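Local coordinates for capsid polyprotein VP90 (Turkey astrovirus 2, PDB 3TS3) that forms the globular spike that projects from the astrovirus capsid, part of a polyprotein that probably self-assembles into the icosahedral shell, at residues Y16-F21 and V26-T31. Residues are numbered along the deposited sequence; the frame is centred on the assembly and turned at random.
Sequences YFVYNF and VSTTET. With SO4 (sulfate ion), chain I.
Two arms of a loop that precedes strand 34-37 of the spike domain, residues 16-21 and 26-31, meet where V18 packs on V26 and one direct backbone bond ties them. V26 N donates to V18 O (2.9 Å, N-H...O angle 163°), a fairly straight bond whose donor stands above the carbonyl plane. A second link between the same two residues runs through water 1, which accepts from V18 N at 3.0 Å and lies 2.8 Å from V26 O, placed to donate to it.

Beside these backbone links the valines touch obliquely, V18 CG1 lying 3.6 Å from V26 CB. With CG1 of V18 anti to the backbone N (chi1 -176°), that branch faces V26 while CG2 is left for the T28 methyl, 3.9 Å from V18 CG2 to T28 CG2. T28 CG2 also approaches the F17 ring obliquely, 4.2 Å from F17 CD1. At the other end, V26 CG2 rests against the backbone between Y19 and N20. F34 and M99 pack on V18, extending the apolar cluster toward strands 34-37 and 98-101, and T28 OG1 is held by E114 and the backbone N of A116.

Past V26 the chain forms an ST turn, in which T29 N donates to S27 OG. S27 OG donates in turn to O3 of a sulfate (2.7 Å), probably from the crystallisation liquor, which T29 OG1 binds weakly and R25 also holds.

T28 thus splits its work, its methyl meeting V18 and F17 and its hydroxyl bonding to residues beyond the loop. Because the water stands in for a second direct bond, the pairing of the arms rests on one direct backbone hydrogen bond, one bridging water and the apolar packing of V18, V26 and T28.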
loop_
_atom_site.group_PDB
_atom_site.type_symbol
_atom_site.label_atom_id
_atom_site.label_comp_id
_atom_site.label_asym_id
_atom_site.label_seq_id
_atom_site.Cartn_x
_atom_site.Cartn_y
_atom_site.Cartn_z
ATOM N N TYR C 16 7.346 -4.528 -20.005
ATOM C CA TYR C 16 8.528 -3.962 -19.363
ATOM C C TYR C 16 8.339 -3.958 -17.858
ATOM O O TYR C 16 7.250 -4.199 -17.378
ATOM C CB TYR C 16 8.805 -2.536 -19.868
ATOM C CG TYR C 16 8.991 -2.466 -21.363
ATOM C CD1 TYR C 16 7.966 -2.043 -22.179
ATOM C CD2 TYR C 16 10.181 -2.860 -21.955
ATOM C CE1 TYR C 16 8.117 -1.989 -23.535
ATOM C CE2 TYR C 16 10.339 -2.806 -23.317
ATOM C CZ TYR C 16 9.301 -2.375 -24.099
ATOM O OH TYR C 16 9.421 -2.321 -25.467
ATOM N N PHE C 17 9.404 -3.656 -17.126
ATOM C CA PHE C 17 9.325 -3.643 -15.675
ATOM C C PHE C 17 8.259 -2.610 -15.290
ATOM O O PHE C 17 7.371 -2.903 -14.494
ATOM C CB PHE C 17 10.702 -3.241 -15.118
ATOM C CG PHE C 17 10.879 -3.477 -13.636
ATOM C CD1 PHE C 17 10.151 -2.767 -12.715
ATOM C CD2 PHE C 17 11.816 -4.379 -13.181
ATOM C CE1 PHE C 17 10.335 -2.971 -11.372
ATOM C CE2 PHE C 17 12.006 -4.588 -11.837
ATOM C CZ PHE C 17 11.264 -3.886 -10.930
ATOM N N VAL C 18 8.339 -1.417 -15.880
ATOM C CA VAL C 18 7.308 -0.402 -15.723
ATOM C C VAL C 18 6.869 0.006 -17.122
ATOM O O VAL C 18 7.700 0.264 -17.970
ATOM C CB VAL C 18 7.822 0.844 -14.983
ATOM C CG1 VAL C 18 6.679 1.852 -14.760
ATOM C CG2 VAL C 18 8.484 0.456 -13.679
ATOM N N TYR C 19 5.566 0.038 -17.355
ATOM C CA TYR C 19 5.040 0.384 -18.668
ATOM C C TYR C 19 3.786 1.247 -18.568
ATOM O O TYR C 19 3.142 1.311 -17.538
ATOM C CB TYR C 19 4.773 -0.887 -19.487
ATOM C CG TYR C 19 3.810 -1.828 -18.811
ATOM C CD1 TYR C 19 4.240 -2.708 -17.832
ATOM C CD2 TYR C 19 2.469 -1.815 -19.133
ATOM C CE1 TYR C 19 3.355 -3.544 -17.198
ATOM C CE2 TYR C 19 1.576 -2.647 -18.501
ATOM C CZ TYR C 19 2.029 -3.511 -17.532
ATOM O OH TYR C 19 1.154 -4.349 -16.897
ATOM N N ASN C 20 3.472 1.936 -19.654
ATOM C CA ASN C 20 2.273 2.763 -19.724
ATOM C C ASN C 20 1.113 2.095 -20.472
ATOM O O ASN C 20 1.242 0.979 -20.947
ATOM C CB ASN C 20 2.582 4.182 -20.222
ATOM C CG ASN C 20 2.972 4.234 -21.684
ATOM O OD1 ASN C 20 2.694 3.327 -22.447
ATOM N ND2 ASN C 20 3.600 5.334 -22.076
ATOM N N PHE C 21 -0.014 2.792 -20.566
ATOM C CA PHE C 21 -1.211 2.246 -21.207
ATOM C C PHE C 21 -1.008 1.969 -22.691
ATOM O O PHE C 21 -1.748 1.202 -23.276
ATOM C CB PHE C 21 -2.445 3.122 -20.970
ATOM C CG PHE C 21 -3.141 2.872 -19.651
ATOM C CD1 PHE C 21 -3.412 3.919 -18.798
ATOM C CD2 PHE C 21 -3.516 1.602 -19.274
ATOM C CE1 PHE C 21 -4.044 3.707 -17.596
ATOM C CE2 PHE C 21 -4.158 1.384 -18.070
ATOM C CZ PHE C 21 -4.419 2.442 -17.233
ATOM N N VAL C 26 8.702 2.543 -19.428
ATOM C CA VAL C 26 8.953 3.686 -18.576
ATOM C C VAL C 26 10.261 3.363 -17.873
ATOM O O VAL C 26 10.368 2.360 -17.205
ATOM C CB VAL C 26 7.819 3.892 -17.557
ATOM C CG1 VAL C 26 8.169 5.007 -16.572
ATOM C CG2 VAL C 26 6.532 4.231 -18.284
ATOM N N SER C 27 11.264 4.209 -18.038
ATOM C CA SER C 27 12.565 3.916 -17.453
ATOM C C SER C 27 12.548 3.925 -15.935
ATOM O O SER C 27 11.847 4.710 -15.329
ATOM C CB SER C 27 13.627 4.893 -17.947
ATOM O OG SER C 27 14.854 4.638 -17.297
ATOM N N THR C 28 13.365 3.059 -15.346
ATOM C CA THR C 28 13.468 2.936 -13.896
ATOM C C THR C 28 14.577 3.801 -13.295
ATOM O O THR C 28 14.911 3.653 -12.138
ATOM C CB THR C 28 13.638 1.476 -13.433
ATOM O OG1 THR C 28 14.796 0.894 -14.041
ATOM C CG2 THR C 28 12.411 0.660 -13.794
ATOM N N THR C 29 15.148 4.695 -14.095
ATOM C CA THR C 29 16.183 5.586 -13.592
ATOM C C THR C 29 15.686 6.529 -12.509
ATOM O O THR C 29 16.393 6.778 -11.545
ATOM C CB THR C 29 16.768 6.465 -14.692
ATOM O OG1 THR C 29 17.339 5.646 -15.703
ATOM C CG2 THR C 29 17.852 7.348 -14.113
ATOM N N GLU C 30 14.489 7.075 -12.686
ATOM C CA GLU C 30 13.936 8.008 -11.713
ATOM C C GLU C 30 13.361 7.357 -10.470
ATOM O O GLU C 30 12.790 6.273 -10.516
ATOM C CB GLU C 30 12.807 8.875 -12.287
ATOM C CG GLU C 30 12.912 9.351 -13.704
ATOM C CD GLU C 30 11.526 9.665 -14.265
ATOM O OE1 GLU C 30 10.697 10.252 -13.529
ATOM O OE2 GLU C 30 11.250 9.301 -15.426
ATOM N N THR C 31 13.446 8.094 -9.380
ATOM C CA THR C 31 12.802 7.738 -8.148
ATOM C C THR C 31 11.291 7.753 -8.359
ATOM O O THR C 31 10.764 8.562 -9.106
ATOM C CB THR C 31 13.144 8.781 -7.070
ATOM O OG1 THR C 31 14.420 8.481 -6.496
ATOM C CG2 THR C 31 12.086 8.821 -5.986
HETATM S S SO4 I . 17.294 4.218 -19.764
HETATM O O1 SO4 I . 18.662 4.418 -20.251
HETATM O O2 SO4 I . 17.205 2.937 -19.077
HETATM O O3 SO4 I . 16.962 5.308 -18.851
HETATM O O4 SO4 I . 16.366 4.249 -20.893
HETATM O O HOH W 1 10.767 -0.423 -17.278
#